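Local atomic coordinates of inosine-uridine nucleoside N-ribohydrolase (Xanthomonas oryzae pv. oryzae, PDB entry 4KL0), a protein that binds calcium and probably hydrolyses N-glycosidic bonds such as those of nucleosides, although its biological role is not established. Residues D35-P40 with S111-E116; Q75-A80 with V92-G97; Y230-P235 with E359-L364; V234-Y239 with T312-Y317. All blocks are in the same frame, centred on the assembly; numbering follows the deposited sequence.

In the fold
Contacts 1 and 4 involve loops that carry calcium ligands or lead up to them; contacts 2 and 3 are buried and away from calcium ligands, one a helix on a strand, the other a helix on a loop. Contact 2 has no hydrogen bond, joining helix 70-86 to edge strand 93-96. Contact 1, at the surface, relies on an asparagine and backbone bonds, and R76 of contact 2 ties to both of its loops. Contacts 3 and 4 share V234 and P235: buried contact 3 sets an arginine of helix 358-372 against backbone carbonyls, while contact 4, partly buried, combines a single beta bridge with a leucine and aromatic cluster. P40 of contact 1 touches Y239 of contact 4.

Contact 1 (D35-P40 with S111-E116); sequences DPNKDP and SKFLAE. With CA (calcium ion), chain B.
N37 reaches across to F113 and L114. Its CB lies 4.1 Å from CE1 of F113; the chain then turns with CG anti to the backbone N (chi1 -154°), carrying the amide towards the backbone of L114. OD1 lies 3.7 Å from CB of L114 and is hydrogen-bonded to the hydroxyl of Y252. ND2 does double duty: it donates to O of L114 (3.0 Å), in the carbonyl plane on a lone pair, and sits 3.1 Å above the plane of the F113 ring, over its centre. In return, N of L114 donates to O of N37 (3.0 Å), so backbone and side chain of one residue grip both polar backbone atoms of L114. CD1 of L114 packs on the K38 carbonyl carbon. The K38 side chain leads the other way, to a salt bridge from NZ to OD2 of D39 (2.8 Å) and to a water on the calcium ion. D35 binds that ion through OD1 (2.5 Å); D42, D318 and the backbone O of I151 complete its protein ligands. The N37 amide and backbone together fasten the 111-116 loop to the calcium-binding loop, whose acidic side chains and lysine share the ion's water shell.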
loop_
_atom_site.group_PDB
_atom_site.type_symbol
_atom_site.label_atom_id
_atom_site.label_comp_id
_atom_site.label_asym_id
_atom_site.label_seq_id
_atom_site.Cartn_x
_atom_site.Cartn_y
_atom_site.Cartn_z
ATOM N N ASP A 35 4.473 -1.637 5.397
ATOM C CA ASP A 35 4.465 -1.599 6.877
ATOM C C ASP A 35 3.152 -2.198 7.381
ATOM O O ASP A 35 2.334 -1.508 7.962
ATOM C CB ASP A 35 4.652 -0.159 7.406
ATOM C CG ASP A 35 3.626 0.846 6.827
ATOM O OD1 ASP A 35 2.776 0.446 5.987
ATOM O OD2 ASP A 35 3.649 2.032 7.289
ATOM N N PRO A 36 2.987 -3.498 7.185
ATOM C CA PRO A 36 1.645 -4.091 7.447
ATOM C C PRO A 36 1.300 -4.233 8.945
ATOM O O PRO A 36 2.162 -4.211 9.868
ATOM C CB PRO A 36 1.766 -5.488 6.824
ATOM C CG PRO A 36 3.268 -5.845 6.976
ATOM C CD PRO A 36 3.939 -4.486 6.636
ATOM N N ASN A 37 -0.001 -4.410 9.144
ATOM C CA ASN A 37 -0.591 -4.708 10.473
ATOM C C ASN A 37 -0.613 -3.544 11.458
ATOM O O ASN A 37 -0.674 -3.761 12.667
ATOM C CB ASN A 37 0.000 -5.965 11.082
ATOM C CG ASN A 37 -0.967 -6.625 12.046
ATOM O OD1 ASN A 37 -2.167 -6.714 11.739
ATOM N ND2 ASN A 37 -0.469 -7.077 13.221
ATOM N N LYS A 38 -0.563 -2.311 10.969
ATOM C CA LYS A 38 -1.032 -1.209 11.824
ATOM C C LYS A 38 -2.374 -0.681 11.322
ATOM O O LYS A 38 -3.058 0.100 12.002
ATOM C CB LYS A 38 0.016 -0.088 12.010
ATOM C CG LYS A 38 0.720 0.471 10.780
ATOM C CD LYS A 38 -0.118 1.534 10.038
ATOM C CE LYS A 38 0.716 2.190 8.872
ATOM N NZ LYS A 38 -0.169 3.175 8.153
ATOM N N ASP A 39 -2.780 -1.164 10.156
ATOM C CA ASP A 39 -4.104 -0.863 9.581
ATOM C C ASP A 39 -4.363 -1.938 8.509
ATOM O O ASP A 39 -3.510 -2.787 8.299
ATOM C CB ASP A 39 -4.160 0.569 9.045
ATOM C CG ASP A 39 -3.142 0.874 7.930
ATOM O OD1 ASP A 39 -2.733 -0.025 7.161
ATOM O OD2 ASP A 39 -2.768 2.089 7.848
ATOM N N PRO A 40 -5.517 -1.936 7.814
ATOM C CA PRO A 40 -5.718 -2.993 6.818
ATOM C C PRO A 40 -5.018 -2.828 5.499
ATOM O O PRO A 40 -4.910 -3.809 4.754
ATOM C CB PRO A 40 -7.244 -2.927 6.515
ATOM C CG PRO A 40 -7.835 -1.950 7.552
ATOM C CD PRO A 40 -6.702 -1.071 7.994
ATOM N N SER A 111 5.032 1.553 16.851
ATOM C CA SER A 111 5.057 0.232 17.466
ATOM C C SER A 111 3.668 -0.399 17.440
ATOM O O SER A 111 3.440 -1.397 18.124
ATOM C CB SER A 111 5.561 0.304 18.901
ATOM O OG SER A 111 4.597 0.990 19.692
ATOM N N LYS A 112 2.714 0.196 16.712
ATOM C CA LYS A 112 1.345 -0.355 16.602
ATOM C C LYS A 112 1.278 -1.670 15.808
ATOM O O LYS A 112 1.660 -1.731 14.644
ATOM C CB LYS A 112 0.464 0.732 15.952
ATOM C CG LYS A 112 -1.045 0.432 15.915
ATOM C CD LYS A 112 -1.786 1.737 15.602
ATOM C CE LYS A 112 -3.106 1.435 14.903
ATOM N NZ LYS A 112 -4.161 2.445 15.327
ATOM N N PHE A 113 0.794 -2.749 16.421
ATOM C CA PHE A 113 0.771 -4.075 15.780
ATOM C C PHE A 113 -0.499 -4.770 16.245
ATOM O O PHE A 113 -0.636 -5.155 17.409
ATOM C CB PHE A 113 2.037 -4.903 16.127
ATOM C CG PHE A 113 2.133 -6.228 15.408
ATOM C CD1 PHE A 113 2.784 -6.340 14.186
ATOM C CD2 PHE A 113 1.549 -7.402 15.932
ATOM C CE1 PHE A 113 2.891 -7.540 13.511
ATOM C CE2 PHE A 113 1.646 -8.621 15.275
ATOM C CZ PHE A 113 2.308 -8.723 14.058
ATOM N N LEU A 114 -1.441 -4.866 15.325
ATOM C CA LEU A 114 -2.849 -5.175 15.677
ATOM C C LEU A 114 -2.964 -6.646 16.082
ATOM O O LEU A 114 -2.351 -7.542 15.479
ATOM C CB LEU A 114 -3.763 -4.838 14.488
ATOM C CG LEU A 114 -3.802 -3.355 14.101
ATOM C CD1 LEU A 114 -4.627 -3.111 12.808
ATOM C CD2 LEU A 114 -4.308 -2.550 15.255
ATOM N N ALA A 115 -3.754 -6.920 17.117
ATOM C CA ALA A 115 -3.808 -8.308 17.634
ATOM C C ALA A 115 -4.238 -9.371 16.599
ATOM O O ALA A 115 -3.792 -10.547 16.639
ATOM C CB ALA A 115 -4.732 -8.342 18.838
ATOM N N GLU A 116 -5.054 -8.965 15.637
ATOM C CA GLU A 116 -5.576 -9.889 14.630
ATOM C C GLU A 116 -4.461 -10.498 13.750
ATOM O O GLU A 116 -4.578 -11.600 13.187
ATOM C CB GLU A 116 -6.600 -9.145 13.758
ATOM C CG GLU A 116 -7.891 -8.717 14.429
ATOM C CD GLU A 116 -7.823 -7.472 15.286
ATOM O OE1 GLU A 116 -6.787 -6.762 15.308
ATOM O OE2 GLU A 116 -8.826 -7.189 15.982
HETATM CA CA CA B . 1.046 1.268 4.402
HETATM O O HOH W 1 1.814 3.212 5.941
HETATM O O HOH W 2 -1.028 1.959 5.588
HETATM O O HOH W 3 0.321 3.682 3.446
#

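Contact 2 (Q75-A80 with V92-G97); sequences QRAQLA and VRVARG
This is a buried, largely apolar contact between a helix and a strand of the same beta-alpha-beta unit, in which strand 58-65, helix 70-86 and strand 93-96 follow one another in the chain. Strand 93-96 is the outermost strand at its end of the sheet, next to 58-65, and the Rossmann-like layering places the helix against it. The segments run nearly antiparallel, at 170°, with their axes 7.8 Å apart at the closest point. V94 supplies the strand's main point of contact. Its CG1, anti to the backbone N (chi1 -178°), is the branch that meets the helix: it lies 3.8 Å from CB of A77 and 3.6 Å from O of the same residue. One turn further on, CB of A80 approaches the same methyl at 4.4 Å, so a single valine branch is set against two small residues on one side of the helix. CB of A77 also lies 4.4 Å from N of R96, close to the strand backbone. The R96 side chain has its polar partner on the helix, NH2 bonding to OG of S74. V94 also packs on K81 and F84, while A77 rests on V65 of the neighbouring strand. With no hydrogen bond between the two segments, cohesion here comes from fitting methyl groups together, and the alanines, having no bulk beyond CB, probably let the helix lie close.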
loop_
_atom_site.group_PDB
_atom_site.type_symbol
_atom_site.label_atom_id
_atom_site.label_comp_id
_atom_site.label_asym_id
_atom_site.label_seq_id
_atom_site.Cartn_x
_atom_site.Cartn_y
_atom_site.Cartn_z
ATOM N N GLN A 75 8.420 -8.637 13.242
ATOM C CA GLN A 75 7.052 -9.120 13.450
ATOM C C GLN A 75 6.195 -8.783 12.209
ATOM O O GLN A 75 5.426 -9.600 11.740
ATOM C CB GLN A 75 6.404 -8.525 14.726
ATOM C CG GLN A 75 7.175 -8.746 16.010
ATOM C CD GLN A 75 7.595 -10.194 16.150
ATOM O OE1 GLN A 75 6.778 -11.121 16.000
ATOM N NE2 GLN A 75 8.906 -10.410 16.390
ATOM N N ARG A 76 6.337 -7.569 11.689
ATOM C CA ARG A 76 5.597 -7.188 10.498
ATOM C C ARG A 76 5.994 -8.040 9.308
ATOM O O ARG A 76 5.123 -8.453 8.558
ATOM C CB ARG A 76 5.791 -5.695 10.191
ATOM C CG ARG A 76 5.279 -4.766 11.239
ATOM C CD ARG A 76 5.314 -3.296 10.715
ATOM N NE ARG A 76 5.251 -2.346 11.820
ATOM C CZ ARG A 76 4.181 -2.103 12.560
ATOM N NH1 ARG A 76 2.997 -2.757 12.320
ATOM N NH2 ARG A 76 4.256 -1.204 13.545
ATOM N N ALA A 77 7.294 -8.334 9.156
ATOM C CA ALA A 77 7.753 -9.123 8.038
ATOM C C ALA A 77 7.223 -10.568 8.140
ATOM O O ALA A 77 6.840 -11.152 7.158
ATOM C CB ALA A 77 9.309 -9.128 7.993
ATOM N N GLN A 78 7.228 -11.124 9.338
ATOM C CA GLN A 78 6.659 -12.431 9.573
ATOM C C GLN A 78 5.191 -12.433 9.239
ATOM O O GLN A 78 4.692 -13.404 8.667
ATOM C CB GLN A 78 6.859 -12.850 11.008
ATOM C CG GLN A 78 8.358 -13.177 11.331
ATOM C CD GLN A 78 8.536 -13.455 12.800
ATOM O OE1 GLN A 78 7.752 -14.205 13.384
ATOM N NE2 GLN A 78 9.538 -12.840 13.423
ATOM N N LEU A 79 4.456 -11.380 9.608
ATOM C CA LEU A 79 3.063 -11.324 9.182
ATOM C C LEU A 79 2.869 -11.239 7.649
ATOM O O LEU A 79 2.012 -11.893 7.104
ATOM C CB LEU A 79 2.359 -10.160 9.882
ATOM C CG LEU A 79 0.929 -9.872 9.486
ATOM C CD1 LEU A 79 0.287 -9.284 10.649
ATOM C CD2 LEU A 79 0.878 -8.878 8.302
ATOM N N ALA A 80 3.656 -10.396 6.979
ATOM C CA ALA A 80 3.571 -10.316 5.547
ATOM C C ALA A 80 3.820 -11.677 4.922
ATOM O O ALA A 80 3.063 -12.119 4.052
ATOM C CB ALA A 80 4.519 -9.264 4.970
ATOM N N VAL A 92 7.510 -15.157 -2.779
ATOM C CA VAL A 92 7.822 -13.790 -2.380
ATOM C C VAL A 92 8.898 -13.771 -1.296
ATOM O O VAL A 92 8.761 -14.356 -0.190
ATOM C CB VAL A 92 6.512 -13.083 -1.902
ATOM C CG1 VAL A 92 6.828 -11.679 -1.472
ATOM C CG2 VAL A 92 5.464 -13.114 -3.005
ATOM N N ARG A 93 9.985 -13.040 -1.573
ATOM C CA ARG A 93 11.049 -12.952 -0.595
ATOM C C ARG A 93 10.852 -11.730 0.307
ATOM O O ARG A 93 10.958 -10.580 -0.129
ATOM C CB ARG A 93 12.391 -12.870 -1.301
ATOM C CG ARG A 93 13.521 -13.125 -0.369
ATOM C CD ARG A 93 14.853 -12.849 -1.123
ATOM N NE ARG A 93 16.017 -13.010 -0.252
ATOM C CZ ARG A 93 16.419 -12.125 0.664
ATOM N NH1 ARG A 93 15.726 -10.978 0.876
ATOM N NH2 ARG A 93 17.524 -12.384 1.386
ATOM N N VAL A 94 10.572 -11.995 1.565
ATOM C CA VAL A 94 10.294 -10.932 2.521
ATOM C C VAL A 94 11.506 -10.706 3.414
ATOM O O VAL A 94 12.065 -11.658 4.058
ATOM C CB VAL A 94 9.076 -11.254 3.379
ATOM C CG1 VAL A 94 8.755 -10.129 4.325
ATOM C CG2 VAL A 94 7.856 -11.599 2.497
ATOM N N ALA A 95 11.869 -9.433 3.546
ATOM C CA ALA A 95 13.013 -9.067 4.376
ATOM C C ALA A 95 12.677 -7.895 5.329
ATOM O O ALA A 95 11.886 -6.987 4.954
ATOM C CB ALA A 95 14.164 -8.670 3.477
ATOM N N ARG A 96 13.244 -7.890 6.537
ATOM C CA ARG A 96 13.154 -6.769 7.449
ATOM C C ARG A 96 14.032 -5.604 6.936
ATOM O O ARG A 96 15.222 -5.809 6.633
ATOM C CB ARG A 96 13.711 -7.232 8.810
ATOM C CG ARG A 96 14.128 -6.124 9.710
ATOM C CD ARG A 96 14.536 -6.600 11.081
ATOM N NE ARG A 96 15.956 -6.766 11.291
ATOM C CZ ARG A 96 16.434 -7.455 12.325
ATOM N NH1 ARG A 96 17.745 -7.574 12.510
ATOM N NH2 ARG A 96 15.567 -8.022 13.184
ATOM N N GLY A 97 13.502 -4.376 6.935
ATOM C CA GLY A 97 14.271 -3.207 6.583
ATOM C C GLY A 97 15.233 -2.775 7.681
ATOM O O GLY A 97 15.315 -3.398 8.748
#

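Contact 3 (Y230-P235 with E359-L364); sequences YKAAVP and EKARLL
R362 stretches along the backbone of 231-234, its chain extended from CG to NE. CG lies 3.5 Å from O of A232, and CD 3.3 Å from O of A233. NE then donates to that same A233 oxygen at 2.6 Å, a short bond with an N-H...O angle of 153°; the oxygen lies at the guanidinium edge, only 5° out of its plane, although the donor is tilted from the carbonyl plane. One face of the guanidinium is laid over CA of A232. NH2 comes within 3.0 Å of O of K231, but at an angle too poor for a hydrogen bond. NH1 of R362 makes a long salt bridge to OE2 of E359 (3.3 Å), one helical turn back, which helps fix the rotation of the group. The contact thus joins helix 358-372, near the C-terminus, to the loop that leaves helix 226-231 and leads to helix 236-243, more than 120 residues earlier in the chain. CB of A232 meets CB of A361 at 4.1 Å, and CG1 of V234 approaches CG of R362. A232 also packs on L320 and A361 on L333, while NZ of K231 turns to the backbone oxygens of H352 and V355.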
loop_
_atom_site.group_PDB
_atom_site.type_symbol
_atom_site.label_atom_id
_atom_site.label_comp_id
_atom_site.label_asym_id
_atom_site.label_seq_id
_atom_site.Cartn_x
_atom_site.Cartn_y
_atom_site.Cartn_z
ATOM N N TYR A 230 -10.073 9.077 -0.912
ATOM C CA TYR A 230 -11.377 9.510 -0.418
ATOM C C TYR A 230 -12.411 9.301 -1.517
ATOM O O TYR A 230 -13.541 8.837 -1.285
ATOM C CB TYR A 230 -11.343 11.005 -0.017
ATOM C CG TYR A 230 -10.366 11.359 1.087
ATOM C CD1 TYR A 230 -9.893 10.416 1.965
ATOM C CD2 TYR A 230 -9.926 12.676 1.261
ATOM C CE1 TYR A 230 -8.994 10.767 3.002
ATOM C CE2 TYR A 230 -9.023 13.026 2.269
ATOM C CZ TYR A 230 -8.567 12.075 3.132
ATOM O OH TYR A 230 -7.702 12.463 4.140
ATOM N N LYS A 231 -12.006 9.620 -2.731
ATOM C CA LYS A 231 -12.951 9.543 -3.820
ATOM C C LYS A 231 -13.408 8.101 -4.131
ATOM O O LYS A 231 -14.549 7.864 -4.561
ATOM C CB LYS A 231 -12.322 10.190 -5.029
ATOM C CG LYS A 231 -13.309 10.428 -6.166
ATOM C CD LYS A 231 -12.757 11.484 -7.090
ATOM C CE LYS A 231 -13.811 11.965 -8.059
ATOM N NZ LYS A 231 -13.120 12.293 -9.345
ATOM N N ALA A 232 -12.520 7.137 -3.902
ATOM C CA ALA A 232 -12.803 5.735 -4.229
ATOM C C ALA A 232 -13.028 4.863 -2.969
ATOM O O ALA A 232 -12.785 3.645 -2.988
ATOM C CB ALA A 232 -11.637 5.173 -5.089
ATOM N N ALA A 233 -13.491 5.477 -1.875
ATOM C CA ALA A 233 -13.648 4.774 -0.605
ATOM C C ALA A 233 -14.639 3.645 -0.761
ATOM O O ALA A 233 -15.632 3.796 -1.487
ATOM C CB ALA A 233 -14.146 5.759 0.503
ATOM N N VAL A 234 -14.381 2.516 -0.121
ATOM C CA VAL A 234 -15.253 1.333 -0.221
ATOM C C VAL A 234 -16.145 1.198 1.023
ATOM O O VAL A 234 -15.820 1.697 2.108
ATOM C CB VAL A 234 -14.425 0.057 -0.409
ATOM C CG1 VAL A 234 -13.568 0.143 -1.719
ATOM C CG2 VAL A 234 -13.584 -0.240 0.864
ATOM N N PRO A 235 -17.313 0.524 0.895
ATOM C CA PRO A 235 -18.153 0.353 2.095
ATOM C C PRO A 235 -17.726 -0.872 2.902
ATOM O O PRO A 235 -16.856 -1.643 2.386
ATOM C CB PRO A 235 -19.550 0.092 1.498
ATOM C CG PRO A 235 -19.215 -0.683 0.210
ATOM C CD PRO A 235 -17.911 -0.062 -0.328
ATOM N N GLU A 359 -16.180 4.714 -9.234
ATOM C CA GLU A 359 -17.054 3.554 -8.953
ATOM C C GLU A 359 -16.442 2.314 -9.596
ATOM O O GLU A 359 -16.541 1.212 -9.052
ATOM C CB GLU A 359 -18.529 3.757 -9.370
ATOM C CG GLU A 359 -19.446 2.516 -9.144
ATOM C CD GLU A 359 -19.413 1.888 -7.711
ATOM O OE1 GLU A 359 -19.357 0.629 -7.634
ATOM O OE2 GLU A 359 -19.483 2.623 -6.673
ATOM N N LYS A 360 -15.761 2.507 -10.725
ATOM C CA LYS A 360 -15.037 1.401 -11.330
ATOM C C LYS A 360 -13.820 0.976 -10.468
ATOM O O LYS A 360 -13.532 -0.200 -10.361
ATOM C CB LYS A 360 -14.591 1.734 -12.752
ATOM C CG LYS A 360 -13.828 0.580 -13.435
ATOM C CD LYS A 360 -14.227 0.394 -14.853
ATOM C CE LYS A 360 -13.620 1.392 -15.777
ATOM N NZ LYS A 360 -14.213 1.180 -17.148
ATOM N N ALA A 361 -13.112 1.945 -9.906
ATOM C CA ALA A 361 -12.035 1.615 -8.961
ATOM C C ALA A 361 -12.562 0.795 -7.789
ATOM O O ALA A 361 -11.943 -0.214 -7.370
ATOM C CB ALA A 361 -11.330 2.902 -8.477
ATOM N N ARG A 362 -13.695 1.208 -7.212
ATOM C CA ARG A 362 -14.318 0.428 -6.135
ATOM C C ARG A 362 -14.643 -1.010 -6.566
ATOM O O ARG A 362 -14.361 -1.971 -5.839
ATOM C CB ARG A 362 -15.627 1.081 -5.677
ATOM C CG ARG A 362 -15.482 2.378 -4.890
ATOM C CD ARG A 362 -16.878 2.790 -4.329
ATOM N NE ARG A 362 -16.815 4.158 -3.806
ATOM C CZ ARG A 362 -17.166 5.247 -4.488
ATOM N NH1 ARG A 362 -17.640 5.140 -5.739
ATOM N NH2 ARG A 362 -17.056 6.447 -3.910
ATOM N N LEU A 363 -15.237 -1.151 -7.763
ATOM C CA LEU A 363 -15.693 -2.441 -8.262
ATOM C C LEU A 363 -14.484 -3.339 -8.612
ATOM O O LEU A 363 -14.431 -4.528 -8.277
ATOM C CB LEU A 363 -16.571 -2.203 -9.505
ATOM C CG LEU A 363 -17.617 -3.222 -9.880
ATOM C CD1 LEU A 363 -18.586 -3.420 -8.728
ATOM C CD2 LEU A 363 -18.342 -2.671 -11.101
ATOM N N LEU A 364 -13.480 -2.747 -9.233
ATOM C CA LEU A 364 -12.223 -3.469 -9.509
ATOM C C LEU A 364 -11.471 -3.927 -8.250
ATOM O O LEU A 364 -10.988 -5.086 -8.185
ATOM C CB LEU A 364 -11.319 -2.661 -10.416
ATOM C CG LEU A 364 -10.059 -3.411 -10.823
ATOM C CD1 LEU A 364 -10.433 -4.646 -11.673
ATOM C CD2 LEU A 364 -9.162 -2.483 -11.576
#

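Contact 4 (V234-Y239 with T312-Y317); sequences VPPAFY and TKLNLY
V234 and L314 are joined by a pair of backbone hydrogen bonds: N of V234 donates to O of L314 (2.8 Å), and N of L314 to O of V234 (2.7 Å), the second more bent, at 132°. Beside them, CA of P235 lies 3.3 Å from O of T312 in a CA-H...O contact. Side chains close in around this pair. CD1 of L316 meets CG1 of V234 at 3.7 Å, the two chains crossing at about a right angle. The same methyl stands over a face of the F238 ring, offset toward its rim, 4.1 Å from the centroid in a CH-pi contact; F238 has CG anti to the backbone N (chi1 171°), which turns its ring toward L316. The other branch of L316, CD2, slides past Y239 to within 3.3 Å of its OH. L314 packs through CD1 on CD of P236 (4.0 Å) and CD2 of Y239. The two hydrogen bonds make an isolated antiparallel bridge, a single hydrogen-bonded pair, between the loop before helix 236-243 and the loop that leads into helix 317-325, with L316 at the N-cap position. Just beyond, D318 carries a calcium-binding carboxylate. CD2 of F238 lies over the centre of the Y239 face, and F238 backs onto S366 and A369 of helix 358-372. A water links OH of Y239, which donates to it, with O of N315, while Y239 also packs on L253, R254 and Q257. N315 donates from ND2 to OH of Y317 (2.9 Å) and packs on Y230.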
loop_
_atom_site.group_PDB
_atom_site.type_symbol
_atom_site.label_atom_id
_atom_site.label_comp_id
_atom_site.label_asym_id
_atom_site.label_seq_id
_atom_site.Cartn_x
_atom_site.Cartn_y
_atom_site.Cartn_z
ATOM N N VAL A 234 -14.381 2.516 -0.121
ATOM C CA VAL A 234 -15.253 1.333 -0.221
ATOM C C VAL A 234 -16.145 1.198 1.023
ATOM O O VAL A 234 -15.820 1.697 2.108
ATOM C CB VAL A 234 -14.425 0.057 -0.409
ATOM C CG1 VAL A 234 -13.568 0.143 -1.719
ATOM C CG2 VAL A 234 -13.584 -0.240 0.864
ATOM N N PRO A 235 -17.313 0.524 0.895
ATOM C CA PRO A 235 -18.153 0.353 2.095
ATOM C C PRO A 235 -17.726 -0.872 2.902
ATOM O O PRO A 235 -16.856 -1.643 2.386
ATOM C CB PRO A 235 -19.550 0.092 1.498
ATOM C CG PRO A 235 -19.215 -0.683 0.210
ATOM C CD PRO A 235 -17.911 -0.062 -0.328
ATOM N N PRO A 236 -18.305 -1.097 4.106
ATOM C CA PRO A 236 -18.018 -2.324 4.861
ATOM C C PRO A 236 -18.250 -3.584 4.029
ATOM O O PRO A 236 -17.631 -4.588 4.350
ATOM C CB PRO A 236 -19.031 -2.282 6.039
ATOM C CG PRO A 236 -19.259 -0.832 6.268
ATOM C CD PRO A 236 -18.969 -0.087 4.964
ATOM N N ALA A 237 -19.160 -3.551 3.043
ATOM C CA ALA A 237 -19.485 -4.752 2.282
ATOM C C ALA A 237 -18.239 -5.277 1.595
ATOM O O ALA A 237 -18.172 -6.508 1.297
ATOM C CB ALA A 237 -20.607 -4.475 1.250
ATOM N N PHE A 238 -17.295 -4.370 1.307
ATOM C CA PHE A 238 -15.984 -4.776 0.731
ATOM C C PHE A 238 -15.322 -5.814 1.634
ATOM O O PHE A 238 -14.915 -6.880 1.149
ATOM C CB PHE A 238 -15.050 -3.586 0.414
ATOM C CG PHE A 238 -13.632 -4.011 0.036
ATOM C CD1 PHE A 238 -13.315 -4.291 -1.291
ATOM C CD2 PHE A 238 -12.654 -4.146 1.015
ATOM C CE1 PHE A 238 -12.034 -4.695 -1.639
ATOM C CE2 PHE A 238 -11.392 -4.526 0.688
ATOM C CZ PHE A 238 -11.069 -4.806 -0.661
ATOM N N TYR A 239 -15.263 -5.537 2.940
ATOM C CA TYR A 239 -14.623 -6.416 3.918
ATOM C C TYR A 239 -15.508 -7.614 4.244
ATOM O O TYR A 239 -15.011 -8.701 4.529
ATOM C CB TYR A 239 -14.315 -5.645 5.204
ATOM C CG TYR A 239 -13.146 -4.655 4.973
ATOM C CD1 TYR A 239 -11.853 -5.114 5.034
ATOM C CD2 TYR A 239 -13.358 -3.297 4.679
ATOM C CE1 TYR A 239 -10.785 -4.297 4.820
ATOM C CE2 TYR A 239 -12.280 -2.443 4.446
ATOM C CZ TYR A 239 -10.987 -2.986 4.501
ATOM O OH TYR A 239 -9.874 -2.239 4.314
ATOM N N THR A 312 -20.414 3.798 5.422
ATOM C CA THR A 312 -20.339 3.661 3.959
ATOM C C THR A 312 -18.947 3.951 3.300
ATOM O O THR A 312 -18.734 3.644 2.109
ATOM C CB THR A 312 -21.407 4.581 3.258
ATOM O OG1 THR A 312 -20.997 5.950 3.316
ATOM C CG2 THR A 312 -22.750 4.441 3.941
ATOM N N LYS A 313 -17.995 4.525 4.041
ATOM C CA LYS A 313 -16.800 5.086 3.402
ATOM C C LYS A 313 -15.547 4.629 4.150
ATOM O O LYS A 313 -15.290 5.136 5.250
ATOM C CB LYS A 313 -16.824 6.616 3.494
ATOM C CG LYS A 313 -18.049 7.279 2.837
ATOM C CD LYS A 313 -17.801 8.785 2.631
ATOM C CE LYS A 313 -18.404 9.631 3.764
ATOM N NZ LYS A 313 -17.805 11.018 3.814
ATOM N N LEU A 314 -14.756 3.725 3.560
ATOM C CA LEU A 314 -13.514 3.235 4.169
ATOM C C LEU A 314 -12.397 3.424 3.114
ATOM O O LEU A 314 -12.502 2.909 1.973
ATOM C CB LEU A 314 -13.630 1.758 4.578
ATOM C CG LEU A 314 -14.720 1.519 5.643
ATOM C CD1 LEU A 314 -15.032 0.040 5.664
ATOM C CD2 LEU A 314 -14.292 2.087 7.042
ATOM N N ASN A 315 -11.327 4.145 3.479
ATOM C CA ASN A 315 -10.276 4.423 2.488
ATOM C C ASN A 315 -9.290 3.270 2.219
ATOM O O ASN A 315 -8.898 2.559 3.179
ATOM C CB ASN A 315 -9.512 5.654 2.933
ATOM C CG ASN A 315 -10.398 6.870 2.992
ATOM O OD1 ASN A 315 -11.338 7.017 2.186
ATOM N ND2 ASN A 315 -10.099 7.770 3.927
ATOM N N LEU A 316 -8.950 3.050 0.947
ATOM C CA LEU A 316 -7.916 2.044 0.559
ATOM C C LEU A 316 -6.701 2.725 -0.120
ATOM O O LEU A 316 -6.491 2.653 -1.343
ATOM C CB LEU A 316 -8.502 0.953 -0.375
ATOM C CG LEU A 316 -9.505 0.023 0.307
ATOM C CD1 LEU A 316 -10.171 -1.004 -0.680
ATOM C CD2 LEU A 316 -8.850 -0.637 1.562
ATOM N N TYR A 317 -5.832 3.337 0.668
ATOM C CA TYR A 317 -4.793 4.147 0.072
ATOM C C TYR A 317 -3.770 3.308 -0.652
ATOM O O TYR A 317 -3.385 3.589 -1.767
ATOM C CB TYR A 317 -4.026 4.919 1.168
ATOM C CG TYR A 317 -4.914 5.695 2.115
ATOM C CD1 TYR A 317 -5.383 6.949 1.771
ATOM C CD2 TYR A 317 -5.249 5.166 3.360
ATOM C CE1 TYR A 317 -6.200 7.675 2.648
ATOM C CE2 TYR A 317 -6.071 5.864 4.242
ATOM C CZ TYR A 317 -6.534 7.112 3.874
ATOM O OH TYR A 317 -7.338 7.826 4.761
HETATM O O HOH W 4 -10.219 0.385 4.466
#